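Local coordinates for protein fuculose-1-phosphate aldolase (Thermus thermophilus, PDB 2FK5) that belongs to the class II aldolase/adducin family and adopts its AraD-like alpha/beta fold, in copies that associate into a multi-subunit assembly, at residues A85-P91 with H151-G157. Residues are numbered along the deposited sequence; the frame is centred on the assembly and turned at random.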
loop_
_atom_site.group_PDB
_atom_site.type_symbol
_atom_site.label_atom_id
_atom_site.label_comp_id
_atom_site.label_asym_id
_atom_site.label_seq_id
_atom_site.Cartn_x
_atom_site.Cartn_y
_atom_site.Cartn_z
ATOM N N ALA A 85 -22.173 16.041 0.443
ATOM C CA ALA A 85 -21.159 15.294 -0.289
ATOM C C ALA A 85 -21.815 14.072 -0.917
ATOM O O ALA A 85 -22.817 13.578 -0.411
ATOM C CB ALA A 85 -20.027 14.863 0.653
ATOM N N LEU A 86 -21.257 13.602 -2.025
ATOM C CA LEU A 86 -21.806 12.432 -2.704
ATOM C C LEU A 86 -20.702 11.516 -3.216
ATOM O O LEU A 86 -19.715 11.981 -3.782
ATOM C CB LEU A 86 -22.677 12.868 -3.884
ATOM C CG LEU A 86 -23.482 11.776 -4.607
ATOM C CD1 LEU A 86 -24.511 11.185 -3.644
ATOM C CD2 LEU A 86 -24.181 12.370 -5.821
ATOM N N VAL A 87 -20.868 10.214 -3.009
ATOM C CA VAL A 87 -19.896 9.246 -3.501
ATOM C C VAL A 87 -20.623 8.244 -4.375
ATOM O O VAL A 87 -21.621 7.662 -3.953
ATOM C CB VAL A 87 -19.202 8.448 -2.357
ATOM C CG1 VAL A 87 -18.432 7.263 -2.945
ATOM C CG2 VAL A 87 -18.251 9.342 -1.582
ATOM N N HIS A 88 -20.138 8.072 -5.599
ATOM C CA HIS A 88 -20.708 7.100 -6.513
ATOM C C HIS A 88 -19.604 6.058 -6.699
ATOM O O HIS A 88 -18.490 6.385 -7.108
ATOM C CB HIS A 88 -21.061 7.732 -7.864
ATOM C CG HIS A 88 -21.635 6.758 -8.847
ATOM N ND1 HIS A 88 -21.296 6.759 -10.182
ATOM C CD2 HIS A 88 -22.506 5.733 -8.683
ATOM C CE1 HIS A 88 -21.927 5.774 -10.796
ATOM N NE2 HIS A 88 -22.667 5.136 -9.909
ATOM N N ALA A 89 -19.908 4.809 -6.373
ATOM C CA ALA A 89 -18.925 3.746 -6.498
ATOM C C ALA A 89 -19.576 2.514 -7.099
ATOM O O ALA A 89 -20.768 2.521 -7.421
ATOM C CB ALA A 89 -18.333 3.425 -5.135
ATOM N N HIS A 90 -18.789 1.457 -7.247
ATOM C CA HIS A 90 -19.296 0.227 -7.831
ATOM C C HIS A 90 -19.031 -0.995 -6.971
ATOM O O HIS A 90 -18.258 -1.882 -7.342
ATOM C CB HIS A 90 -18.707 0.042 -9.229
ATOM C CG HIS A 90 -19.088 1.134 -10.174
ATOM N ND1 HIS A 90 -18.568 2.406 -10.086
ATOM C CD2 HIS A 90 -19.998 1.169 -11.174
ATOM C CE1 HIS A 90 -19.143 3.180 -10.988
ATOM N NE2 HIS A 90 -20.017 2.454 -11.661
ATOM N N PRO A 91 -19.680 -1.058 -5.805
ATOM C CA PRO A 91 -19.513 -2.189 -4.889
ATOM C C PRO A 91 -20.006 -3.436 -5.628
ATOM O O PRO A 91 -21.199 -3.575 -5.899
ATOM C CB PRO A 91 -20.385 -1.796 -3.706
ATOM C CG PRO A 91 -21.493 -0.987 -4.345
ATOM C CD PRO A 91 -20.753 -0.146 -5.355
ATOM N N HIS A 151 -25.541 -0.887 -12.160
ATOM C CA HIS A 151 -24.545 0.151 -12.372
ATOM C C HIS A 151 -23.660 0.327 -11.145
ATOM O O HIS A 151 -22.488 -0.054 -11.157
ATOM C CB HIS A 151 -25.206 1.475 -12.762
ATOM C CG HIS A 151 -24.226 2.531 -13.178
ATOM N ND1 HIS A 151 -23.123 2.252 -13.958
ATOM C CD2 HIS A 151 -24.186 3.863 -12.932
ATOM C CE1 HIS A 151 -22.446 3.368 -14.174
ATOM N NE2 HIS A 151 -23.070 4.359 -13.562
ATOM N N GLY A 152 -24.221 0.867 -10.075
ATOM C CA GLY A 152 -23.431 1.066 -8.878
ATOM C C GLY A 152 -24.310 1.596 -7.772
ATOM O O GLY A 152 -25.482 1.246 -7.698
ATOM N N ALA A 153 -23.749 2.447 -6.923
ATOM C CA ALA A 153 -24.495 2.998 -5.808
ATOM C C ALA A 153 -24.064 4.427 -5.509
ATOM O O ALA A 153 -22.973 4.851 -5.896
ATOM C CB ALA A 153 -24.276 2.131 -4.570
ATOM N N PHE A 154 -24.928 5.147 -4.798
ATOM C CA PHE A 154 -24.672 6.523 -4.388
ATOM C C PHE A 154 -24.888 6.587 -2.881
ATOM O O PHE A 154 -25.817 5.970 -2.366
ATOM C CB PHE A 154 -25.650 7.493 -5.070
ATOM C CG PHE A 154 -25.450 7.619 -6.554
ATOM C CD1 PHE A 154 -25.990 6.683 -7.424
ATOM C CD2 PHE A 154 -24.687 8.655 -7.076
ATOM C CE1 PHE A 154 -25.770 6.780 -8.793
ATOM C CE2 PHE A 154 -24.464 8.756 -8.443
ATOM C CZ PHE A 154 -25.005 7.817 -9.299
ATOM N N ALA A 155 -24.027 7.317 -2.177
ATOM C CA ALA A 155 -24.165 7.481 -0.731
ATOM C C ALA A 155 -23.956 8.956 -0.445
ATOM O O ALA A 155 -23.077 9.579 -1.034
ATOM C CB ALA A 155 -23.120 6.655 0.013
ATOM N N VAL A 156 -24.752 9.506 0.464
ATOM C CA VAL A 156 -24.660 10.925 0.780
ATOM C C VAL A 156 -24.054 11.218 2.139
ATOM O O VAL A 156 -24.212 10.445 3.083
ATOM C CB VAL A 156 -26.060 11.594 0.748
ATOM C CG1 VAL A 156 -26.770 11.249 -0.531
ATOM C CG2 VAL A 156 -26.884 11.142 1.941
ATOM N N GLY A 157 -23.364 12.354 2.220
ATOM C CA GLY A 157 -22.772 12.806 3.468
ATOM C C GLY A 157 -23.522 14.074 3.841
ATOM O O GLY A 157 -23.838 14.866 2.954
#
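Two antiparallel strands at the centre of the mixed sheet, 85-89 and 152-157, meet here, with Val87 facing Ala155 and His88 facing Phe154. Their axes approach to 4.7 Å, and the hydrogen-bonded pairs Val87–Ala155 and Ala89–Ala153 each close a two-bond ring. Val87 N reaches Ala155 O at 3.0 Å, nearly in line with the carbonyl. At the Ala85–Gly157 end, Gly157 N bonds Ala85 O well, while the return bond from Ala85 N to Gly157 O is weak.

Side chains alternate between the sheet's faces. On that of Leu86, His88, Phe154 and Val156, the His88 and Phe154 rings form an offset stack, with centroids 4.0 Å apart and planes at 8°. His88 turns CG away from its own N (chi1 179°), which lays CD2 over the rim of the phenyl ring, 3.3 Å from Phe154 CZ. Leu86 CD2 touches Phe154 CD2 at 4.0 Å, while its other methyl, CD1, meets Val156 CG1 at 3.8 Å.

Beyond the stack, His88 CE1 lies 3.3 Å from His151 NE2, a nitrogen that hydrogen-bonds Glu70. The edge of His90 points to the face of the His151 ring, an edge-to-face pair with planes at 83°. Helix 162-191 packs on Ala85, Val87 and Ala153, whereas helices 71-80 and 130-142 flank Leu86 and Phe154. Such a central strand pair between helical layers, ending in clustered histidines, is consistent with the class II aldolase/adducin fold.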